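Long-range contacts in uncharacterized protein (Bacteroides eggerthii DSM 20697, PDB 4ECO), which is of unknown function but is built from leucine-rich repeats and probably binds other proteins: residues L248-C259 with L272-N283; N43-G51 with S87-G95. All blocks are in the same frame, centred on the assembly; numbering follows the deposited sequence.

Interaction 1. Residues L248-C259 with L272-N283; sequences LKDLTDVEVYNC and LPEMQLINVACN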
loop_
_atom_site.group_PDB
_atom_site.type_symbol
_atom_site.label_atom_id
_atom_site.label_comp_id
_atom_site.label_asym_id
_atom_site.label_seq_id
_atom_site.Cartn_x
_atom_site.Cartn_y
_atom_site.Cartn_z
ATOM N N LEU A 248 27.151 -3.646 -16.600
ATOM C CA LEU A 248 25.696 -3.742 -16.686
ATOM C C LEU A 248 25.085 -2.358 -16.373
ATOM O O LEU A 248 24.455 -2.113 -15.327
ATOM C CB LEU A 248 25.169 -4.852 -15.766
ATOM C CG LEU A 248 25.052 -6.248 -16.414
ATOM C CD1 LEU A 248 26.423 -6.801 -16.862
ATOM C CD2 LEU A 248 24.368 -7.210 -15.475
ATOM N N LYS A 249 25.317 -1.448 -17.321
ATOM C CA LYS A 249 24.938 -0.043 -17.284
ATOM C C LYS A 249 23.419 0.191 -17.447
ATOM O O LYS A 249 22.930 1.253 -17.064
ATOM C CB LYS A 249 25.683 0.696 -18.406
ATOM C CG LYS A 249 27.229 0.669 -18.326
ATOM C CD LYS A 249 27.827 1.536 -17.229
ATOM C CE LYS A 249 29.333 1.489 -17.235
ATOM N NZ LYS A 249 29.903 2.000 -15.956
ATOM N N ASP A 250 22.686 -0.785 -18.012
ATOM C CA ASP A 250 21.256 -0.669 -18.278
ATOM C C ASP A 250 20.380 -1.386 -17.235
ATOM O O ASP A 250 19.149 -1.251 -17.295
ATOM C CB ASP A 250 20.944 -1.233 -19.674
ATOM C CG ASP A 250 21.355 -0.353 -20.854
ATOM O OD1 ASP A 250 21.759 0.828 -20.617
ATOM O OD2 ASP A 250 21.229 -0.827 -22.021
ATOM N N LEU A 251 20.994 -2.128 -16.287
ATOM C CA LEU A 251 20.257 -2.878 -15.275
ATOM C C LEU A 251 19.745 -1.922 -14.201
ATOM O O LEU A 251 20.493 -1.537 -13.314
ATOM C CB LEU A 251 21.134 -4.010 -14.687
ATOM C CG LEU A 251 20.433 -4.995 -13.739
ATOM C CD1 LEU A 251 19.199 -5.622 -14.361
ATOM C CD2 LEU A 251 21.375 -6.072 -13.302
ATOM N N THR A 252 18.457 -1.544 -14.303
ATOM C CA THR A 252 17.757 -0.572 -13.450
ATOM C C THR A 252 16.753 -1.211 -12.495
ATOM O O THR A 252 16.435 -0.620 -11.466
ATOM C CB THR A 252 16.995 0.467 -14.319
ATOM O OG1 THR A 252 15.950 -0.152 -15.087
ATOM C CG2 THR A 252 17.913 1.258 -15.225
ATOM N N ASP A 253 16.211 -2.382 -12.848
ATOM C CA ASP A 253 15.203 -3.039 -12.009
ATOM C C ASP A 253 15.656 -4.420 -11.589
ATOM O O ASP A 253 15.801 -5.296 -12.432
ATOM C CB ASP A 253 13.859 -3.125 -12.741
ATOM C CG ASP A 253 13.213 -1.789 -13.031
ATOM O OD1 ASP A 253 13.780 -1.018 -13.833
ATOM O OD2 ASP A 253 12.115 -1.542 -12.508
ATOM N N VAL A 254 15.911 -4.602 -10.280
ATOM C CA VAL A 254 16.359 -5.878 -9.710
ATOM C C VAL A 254 15.429 -6.282 -8.567
ATOM O O VAL A 254 15.075 -5.452 -7.727
ATOM C CB VAL A 254 17.840 -5.847 -9.260
ATOM C CG1 VAL A 254 18.226 -7.141 -8.576
ATOM C CG2 VAL A 254 18.773 -5.578 -10.439
ATOM N N GLU A 255 15.028 -7.567 -8.549
ATOM C CA GLU A 255 14.180 -8.134 -7.500
ATOM C C GLU A 255 14.755 -9.470 -7.003
ATOM O O GLU A 255 15.089 -10.348 -7.809
ATOM C CB GLU A 255 12.750 -8.311 -7.994
ATOM C CG GLU A 255 11.892 -9.102 -7.021
ATOM C CD GLU A 255 10.413 -9.184 -7.327
ATOM O OE1 GLU A 255 9.717 -8.155 -7.190
ATOM O OE2 GLU A 255 9.939 -10.289 -7.663
ATOM N N VAL A 256 14.912 -9.581 -5.670
ATOM C CA VAL A 256 15.329 -10.782 -4.923
ATOM C C VAL A 256 14.267 -10.939 -3.835
ATOM O O VAL A 256 14.397 -10.393 -2.742
ATOM C CB VAL A 256 16.775 -10.724 -4.381
ATOM C CG1 VAL A 256 17.240 -12.118 -3.981
ATOM C CG2 VAL A 256 17.734 -10.115 -5.399
ATOM N N TYR A 257 13.158 -11.582 -4.186
ATOM C CA TYR A 257 11.963 -11.634 -3.349
ATOM C C TYR A 257 11.685 -13.006 -2.792
ATOM O O TYR A 257 11.718 -13.992 -3.520
ATOM C CB TYR A 257 10.761 -11.181 -4.212
ATOM C CG TYR A 257 9.392 -11.334 -3.592
ATOM C CD1 TYR A 257 8.827 -10.307 -2.844
ATOM C CD2 TYR A 257 8.603 -12.452 -3.862
ATOM C CE1 TYR A 257 7.536 -10.415 -2.327
ATOM C CE2 TYR A 257 7.323 -12.583 -3.325
ATOM C CZ TYR A 257 6.785 -11.553 -2.573
ATOM O OH TYR A 257 5.509 -11.658 -2.065
ATOM N N ASN A 258 11.308 -13.040 -1.510
ATOM C CA ASN A 258 10.900 -14.230 -0.774
ATOM C C ASN A 258 11.849 -15.414 -1.033
ATOM O O ASN A 258 11.438 -16.428 -1.608
ATOM C CB ASN A 258 9.453 -14.588 -1.146
ATOM C CG ASN A 258 8.799 -15.632 -0.304
ATOM O OD1 ASN A 258 9.180 -15.882 0.837
ATOM N ND2 ASN A 258 7.802 -16.280 -0.861
ATOM N N CYS A 259 13.129 -15.265 -0.643
ATOM C CA CYS A 259 14.097 -16.356 -0.751
ATOM C C CYS A 259 14.470 -16.729 0.693
ATOM O O CYS A 259 15.279 -16.046 1.343
ATOM C CB CYS A 259 15.285 -15.964 -1.620
ATOM S SG CYS A 259 14.854 -15.592 -3.346
ATOM N N LEU A 272 26.444 -2.971 -8.602
ATOM C CA LEU A 272 25.771 -2.458 -9.805
ATOM C C LEU A 272 25.927 -0.932 -9.946
ATOM O O LEU A 272 25.915 -0.207 -8.946
ATOM C CB LEU A 272 24.273 -2.839 -9.826
ATOM C CG LEU A 272 23.929 -4.348 -9.937
ATOM C CD1 LEU A 272 22.460 -4.575 -9.734
ATOM C CD2 LEU A 272 24.373 -4.962 -11.279
ATOM N N PRO A 273 26.083 -0.411 -11.182
ATOM C CA PRO A 273 26.286 1.044 -11.322
ATOM C C PRO A 273 24.997 1.885 -11.466
ATOM O O PRO A 273 25.027 3.073 -11.129
ATOM C CB PRO A 273 27.113 1.150 -12.611
ATOM C CG PRO A 273 26.738 -0.068 -13.427
ATOM C CD PRO A 273 26.183 -1.104 -12.492
ATOM N N GLU A 274 23.890 1.303 -12.000
ATOM C CA GLU A 274 22.716 2.107 -12.327
ATOM C C GLU A 274 21.368 1.550 -11.832
ATOM O O GLU A 274 20.325 1.976 -12.354
ATOM C CB GLU A 274 22.650 2.263 -13.867
ATOM C CG GLU A 274 23.771 3.096 -14.483
ATOM C CD GLU A 274 23.761 4.581 -14.170
ATOM O OE1 GLU A 274 22.686 5.115 -13.796
ATOM O OE2 GLU A 274 24.828 5.217 -14.337
HETATM N N MSE A 275 21.362 0.685 -10.798
HETATM C CA MSE A 275 20.102 0.109 -10.270
HETATM C C MSE A 275 19.205 1.223 -9.699
HETATM O O MSE A 275 19.704 2.077 -8.972
HETATM C CB MSE A 275 20.403 -0.971 -9.207
HETATM C CG MSE A 275 19.152 -1.617 -8.607
HETATM SE SE MSE A 275 19.588 -3.041 -7.375
HETATM C CE MSE A 275 20.633 -2.088 -6.103
ATOM N N GLN A 276 17.906 1.221 -10.061
ATOM C CA GLN A 276 16.912 2.229 -9.646
ATOM C C GLN A 276 15.853 1.615 -8.750
ATOM O O GLN A 276 15.556 2.170 -7.695
ATOM C CB GLN A 276 16.245 2.908 -10.862
ATOM C CG GLN A 276 17.237 3.635 -11.765
ATOM C CD GLN A 276 16.609 4.393 -12.896
ATOM O OE1 GLN A 276 15.764 3.889 -13.629
ATOM N NE2 GLN A 276 17.104 5.590 -13.135
ATOM N N LEU A 277 15.285 0.475 -9.157
ATOM C CA LEU A 277 14.289 -0.248 -8.354
ATOM C C LEU A 277 14.962 -1.467 -7.689
ATOM O O LEU A 277 15.687 -2.230 -8.350
ATOM C CB LEU A 277 13.080 -0.667 -9.230
ATOM C CG LEU A 277 11.918 -1.439 -8.571
ATOM C CD1 LEU A 277 10.617 -1.195 -9.317
ATOM C CD2 LEU A 277 12.212 -2.964 -8.474
ATOM N N ILE A 278 14.695 -1.661 -6.394
ATOM C CA ILE A 278 15.203 -2.817 -5.676
ATOM C C ILE A 278 14.068 -3.389 -4.827
ATOM O O ILE A 278 13.552 -2.710 -3.948
ATOM C CB ILE A 278 16.498 -2.581 -4.856
ATOM C CG1 ILE A 278 16.966 -3.912 -4.211
ATOM C CG2 ILE A 278 16.372 -1.427 -3.843
ATOM C CD1 ILE A 278 18.308 -3.932 -3.633
ATOM N N ASN A 279 13.674 -4.626 -5.113
ATOM C CA ASN A 279 12.656 -5.318 -4.347
ATOM C C ASN A 279 13.337 -6.454 -3.583
ATOM O O ASN A 279 13.801 -7.423 -4.185
ATOM C CB ASN A 279 11.531 -5.814 -5.268
ATOM C CG ASN A 279 10.289 -6.295 -4.559
ATOM O OD1 ASN A 279 10.338 -6.910 -3.492
ATOM N ND2 ASN A 279 9.141 -6.009 -5.142
ATOM N N VAL A 280 13.456 -6.302 -2.270
ATOM C CA VAL A 280 14.106 -7.298 -1.406
ATOM C C VAL A 280 13.128 -7.680 -0.287
ATOM O O VAL A 280 13.538 -7.985 0.842
ATOM C CB VAL A 280 15.500 -6.844 -0.859
ATOM C CG1 VAL A 280 16.574 -6.930 -1.952
ATOM C CG2 VAL A 280 15.446 -5.436 -0.248
ATOM N N ALA A 281 11.825 -7.695 -0.629
ATOM C CA ALA A 281 10.767 -8.041 0.313
ATOM C C ALA A 281 10.724 -9.563 0.599
ATOM O O ALA A 281 11.172 -10.358 -0.230
ATOM C CB ALA A 281 9.435 -7.570 -0.225
ATOM N N CYS A 282 10.195 -9.948 1.776
ATOM C CA CYS A 282 9.966 -11.320 2.273
ATOM C C CYS A 282 11.233 -12.093 2.530
ATOM O O CYS A 282 11.149 -13.327 2.573
ATOM C CB CYS A 282 9.058 -12.137 1.355
ATOM S SG CYS A 282 7.377 -11.509 1.181
ATOM N N ASN A 283 12.372 -11.444 2.758
ATOM C CA ASN A 283 13.579 -12.215 3.066
ATOM C C ASN A 283 13.771 -12.247 4.592
ATOM O O ASN A 283 14.665 -11.603 5.143
ATOM C CB ASN A 283 14.762 -11.649 2.332
ATOM C CG ASN A 283 14.622 -11.719 0.840
ATOM O OD1 ASN A 283 14.305 -12.774 0.271
ATOM N ND2 ASN A 283 14.877 -10.602 0.173
HETATM O O HOH W 1 23.173 -1.426 -13.070
HETATM O O HOH W 2 11.115 -15.998 2.705
#
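Strands 253-257 and 277-279 are neighbouring parallel strands of the leucine-rich repeat solenoid. Their axes come within 4.8 Å. Backbone bonds join Val254 and Val256 to Leu277 and Asn279. At the start of the pairing Thr252 O accepts from both Gln276 N (2.7 Å) and Leu277 N, the second nearly along the C=O axis. Just before this, a water donates to Leu248 O and Leu251 O and accepts from Glu274 N.

Asn258 N still donates to Ala281 O at the far end, and Asn283 adds side-chain bonds beside it. Asn283 CG lies anti to the carbonyl carbon (chi1 -62°), and the amide reaches back to the preceding repeat. Asn283 ND2 donates to Val256 O (3.0 Å), which lies close to the amide plane. Asn283 OD1 accepts from Cys259 N (2.9 Å) in a nearly straight bond. Cys259 fills the equivalent place in its own repeat.

Val254 and Leu272 point into the core and meet tip to tip, Val254 CG2 to Leu272 CD1 at 3.9 Å. The selenomethionine Met275 side chain crosses that of Val254 at about a right angle, with Met275 SE 3.8 Å from Val254 CB. On the other face Glu255 and Asn279 lie side by side, with carboxylate and amide planes 73° apart. They touch without a hydrogen bond, and Glu255 OE1 bonds to His115 instead. Further along, Cys282 SG sits obliquely by the Tyr257 ring, 4.3 Å from its centroid.

The consensus asparagine of leucine-rich repeats is used here in the classical way. Its two bonds fix the rotation of the amide and satisfy a buried carbonyl and a buried N-H. The face with Val254 and Ile278 is apolar; the other carries Asp253, Glu255 and Asn279 beside Leu277.

Interaction 2. Residues N43-G51 with S87-G95; sequences NGKNWSQQG and SLEGFGASG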
loop_
_atom_site.group_PDB
_atom_site.type_symbol
_atom_site.label_atom_id
_atom_site.label_comp_id
_atom_site.label_asym_id
_atom_site.label_seq_id
_atom_site.Cartn_x
_atom_site.Cartn_y
_atom_site.Cartn_z
ATOM N N ASN A 43 15.903 -28.981 -15.008
ATOM C CA ASN A 43 14.977 -30.113 -15.044
ATOM C C ASN A 43 13.694 -29.781 -15.872
ATOM O O ASN A 43 12.583 -30.155 -15.502
ATOM C CB ASN A 43 14.634 -30.511 -13.602
ATOM C CG ASN A 43 13.923 -31.825 -13.431
ATOM O OD1 ASN A 43 12.942 -31.924 -12.682
ATOM N ND2 ASN A 43 14.398 -32.858 -14.114
ATOM N N GLY A 44 13.896 -29.123 -17.014
ATOM C CA GLY A 44 12.862 -28.681 -17.941
ATOM C C GLY A 44 11.812 -29.689 -18.380
ATOM O O GLY A 44 10.689 -29.301 -18.731
ATOM N N LYS A 45 12.166 -30.983 -18.428
ATOM C CA LYS A 45 11.216 -32.018 -18.857
ATOM C C LYS A 45 10.079 -32.158 -17.829
ATOM O O LYS A 45 8.990 -32.622 -18.186
ATOM C CB LYS A 45 11.914 -33.368 -19.084
ATOM C CG LYS A 45 12.754 -33.842 -17.894
ATOM C CD LYS A 45 13.093 -35.335 -17.960
ATOM C CE LYS A 45 13.748 -35.829 -16.687
ATOM N NZ LYS A 45 13.984 -37.299 -16.712
ATOM N N ASN A 46 10.304 -31.687 -16.578
ATOM C CA ASN A 46 9.311 -31.808 -15.516
ATOM C C ASN A 46 8.651 -30.473 -15.150
ATOM O O ASN A 46 7.868 -30.424 -14.188
ATOM C CB ASN A 46 9.919 -32.460 -14.285
ATOM C CG ASN A 46 10.257 -33.917 -14.547
ATOM O OD1 ASN A 46 11.414 -34.329 -14.454
ATOM N ND2 ASN A 46 9.276 -34.707 -14.982
ATOM N N TRP A 47 8.880 -29.432 -15.966
ATOM C CA TRP A 47 8.223 -28.133 -15.837
ATOM C C TRP A 47 6.728 -28.242 -16.095
ATOM O O TRP A 47 6.320 -29.001 -16.988
ATOM C CB TRP A 47 8.809 -27.152 -16.867
ATOM C CG TRP A 47 10.168 -26.594 -16.593
ATOM C CD1 TRP A 47 11.028 -26.949 -15.598
ATOM C CD2 TRP A 47 10.832 -25.582 -17.358
ATOM N NE1 TRP A 47 12.188 -26.215 -15.693
ATOM C CE2 TRP A 47 12.095 -25.367 -16.764
ATOM C CE3 TRP A 47 10.480 -24.831 -18.496
ATOM C CZ2 TRP A 47 13.019 -24.451 -17.275
ATOM C CZ3 TRP A 47 11.381 -23.898 -18.981
ATOM C CH2 TRP A 47 12.643 -23.734 -18.389
ATOM N N SER A 48 5.907 -27.475 -15.360
ATOM C CA SER A 48 4.465 -27.431 -15.612
ATOM C C SER A 48 3.976 -26.074 -15.169
ATOM O O SER A 48 4.025 -25.785 -13.972
ATOM C CB SER A 48 3.718 -28.581 -14.930
ATOM O OG SER A 48 2.443 -28.792 -15.525
ATOM N N GLN A 49 3.554 -25.215 -16.133
ATOM C CA GLN A 49 3.153 -23.822 -15.871
ATOM C C GLN A 49 1.800 -23.685 -15.114
ATOM O O GLN A 49 0.892 -24.526 -15.258
ATOM C CB GLN A 49 3.108 -22.993 -17.165
ATOM C CG GLN A 49 3.168 -21.479 -16.910
ATOM C CD GLN A 49 4.122 -20.740 -17.813
ATOM O OE1 GLN A 49 3.994 -20.718 -19.056
ATOM N NE2 GLN A 49 5.075 -20.072 -17.190
ATOM N N GLN A 50 1.712 -22.572 -14.303
ATOM C CA GLN A 50 0.582 -22.139 -13.457
ATOM C C GLN A 50 -0.584 -21.467 -14.339
ATOM O O GLN A 50 -1.560 -22.163 -14.644
ATOM C CB GLN A 50 1.059 -21.208 -12.284
ATOM C CG GLN A 50 1.877 -19.941 -12.659
ATOM C CD GLN A 50 2.189 -18.974 -11.506
ATOM O OE1 GLN A 50 2.737 -19.331 -10.443
ATOM N NE2 GLN A 50 1.934 -17.694 -11.736
ATOM N N GLY A 51 -0.463 -20.182 -14.725
ATOM C CA GLY A 51 -1.468 -19.469 -15.515
ATOM C C GLY A 51 -1.493 -17.975 -15.270
ATOM O O GLY A 51 -0.442 -17.350 -15.108
ATOM N N SER A 87 11.810 -15.688 -19.254
ATOM C CA SER A 87 11.117 -15.766 -17.971
ATOM C C SER A 87 10.809 -17.211 -17.591
ATOM O O SER A 87 10.187 -17.952 -18.363
ATOM C CB SER A 87 9.833 -14.953 -17.999
ATOM O OG SER A 87 9.140 -15.074 -16.771
ATOM N N LEU A 88 11.234 -17.607 -16.389
ATOM C CA LEU A 88 10.958 -18.943 -15.897
ATOM C C LEU A 88 9.752 -18.942 -15.012
ATOM O O LEU A 88 9.423 -19.996 -14.436
ATOM C CB LEU A 88 12.143 -19.494 -15.117
ATOM C CG LEU A 88 13.465 -19.637 -15.821
ATOM C CD1 LEU A 88 14.501 -20.059 -14.832
ATOM C CD2 LEU A 88 13.372 -20.572 -17.025
ATOM N N GLU A 89 9.093 -17.762 -14.870
ATOM C CA GLU A 89 7.923 -17.587 -14.007
ATOM C C GLU A 89 6.885 -18.707 -14.193
ATOM O O GLU A 89 6.522 -19.011 -15.333
ATOM C CB GLU A 89 7.242 -16.239 -14.277
ATOM C CG GLU A 89 7.899 -15.027 -13.650
ATOM C CD GLU A 89 7.221 -13.756 -14.110
ATOM O OE1 GLU A 89 7.101 -13.551 -15.344
ATOM O OE2 GLU A 89 6.770 -12.984 -13.233
ATOM N N GLY A 90 6.486 -19.326 -13.073
ATOM C CA GLY A 90 5.469 -20.373 -13.006
ATOM C C GLY A 90 5.821 -21.758 -13.508
ATOM O O GLY A 90 5.008 -22.676 -13.372
ATOM N N PHE A 91 7.028 -21.941 -14.046
ATOM C CA PHE A 91 7.420 -23.234 -14.609
ATOM C C PHE A 91 7.796 -24.251 -13.549
ATOM O O PHE A 91 7.665 -25.456 -13.789
ATOM C CB PHE A 91 8.584 -23.077 -15.604
ATOM C CG PHE A 91 8.164 -22.606 -16.973
ATOM C CD1 PHE A 91 7.226 -23.322 -17.717
ATOM C CD2 PHE A 91 8.731 -21.467 -17.539
ATOM C CE1 PHE A 91 6.860 -22.894 -19.001
ATOM C CE2 PHE A 91 8.370 -21.048 -18.827
ATOM C CZ PHE A 91 7.443 -21.769 -19.550
ATOM N N GLY A 92 8.258 -23.779 -12.403
ATOM C CA GLY A 92 8.666 -24.667 -11.327
ATOM C C GLY A 92 9.995 -25.321 -11.620
ATOM O O GLY A 92 10.185 -26.504 -11.340
ATOM N N ALA A 93 10.926 -24.526 -12.177
ATOM C CA ALA A 93 12.291 -24.912 -12.526
ATOM C C ALA A 93 13.051 -25.411 -11.286
ATOM O O ALA A 93 12.814 -24.918 -10.176
ATOM C CB ALA A 93 13.005 -23.730 -13.147
ATOM N N SER A 94 13.911 -26.431 -11.467
ATOM C CA SER A 94 14.640 -27.064 -10.381
ATOM C C SER A 94 16.025 -27.400 -10.830
ATOM O O SER A 94 16.192 -28.242 -11.723
ATOM C CB SER A 94 13.912 -28.330 -9.919
ATOM O OG SER A 94 14.693 -29.105 -9.022
ATOM N N GLY A 95 17.015 -26.772 -10.195
ATOM C CA GLY A 95 18.414 -27.009 -10.518
ATOM C C GLY A 95 19.297 -25.796 -10.393
ATOM O O GLY A 95 19.014 -24.879 -9.614
HETATM O O HOH W 3 7.170 -17.964 -17.882
#
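Ser48 N donates to Phe91 O at 3.1 Å, tilted 19° from the carbonyl plane, a backbone bond that joins the two loops. Beside it the Phe91 ring is held between two flat groups. Over one face lies Trp47 in an offset stack, its six-membered ring 4.7 Å from the Phe91 ring between centroids. The Phe91 CB packs over the five-membered part of the same indole.

Over the opposite face lies the Gln49 amide, turned 25° from the ring plane. The Gln49 chain bends at chi2, which brings the amide over the ring; NE2 lies above its centre. That NE2 gives a weak bond to Glu89 O and donates to a water that itself donates to Ser87 O.

The rest of the indole is held too. Its CH2 atom meets Leu88 CD2 at 3.5 Å, NE1 lies near Ala93, and NE1 donates to Leu42 O. An alanine in place of Trp47 would probably leave one face of Phe91 uncovered and Leu42 O without this donor.

Leu88 to Phe91 form a type II turn, with Gly90 at the third position at positive phi. Gly90 N bonds to Glu117, a sodium ligand, so the turn borders the metal site. Helix 27-41 and the loop 43-51, packed against the start of the repeats, resemble the N-terminal cap of leucine-rich repeat domains.

From the N terminus, helix 27-41 leads into the loop 43-51. The chain then runs through the antiparallel strands 75-77 and 83-87, and segment 87-95 returns to that loop. Interaction 2 thus closes a connection of 35 residues at the start of the repeat region. Interaction 1 comes later and closes a much shorter one, the 12 residues that lead from one repeat's strand segment to the next. The two are in series and neither nest nor cross. The centres of interactions 1 and 2 are about 22 Å apart and their nearest atoms about 7 Å apart. Parallel pairing links them: strand 83-87 pairs with 109-111, that with 210-214, and that with 253-257 of interaction 1.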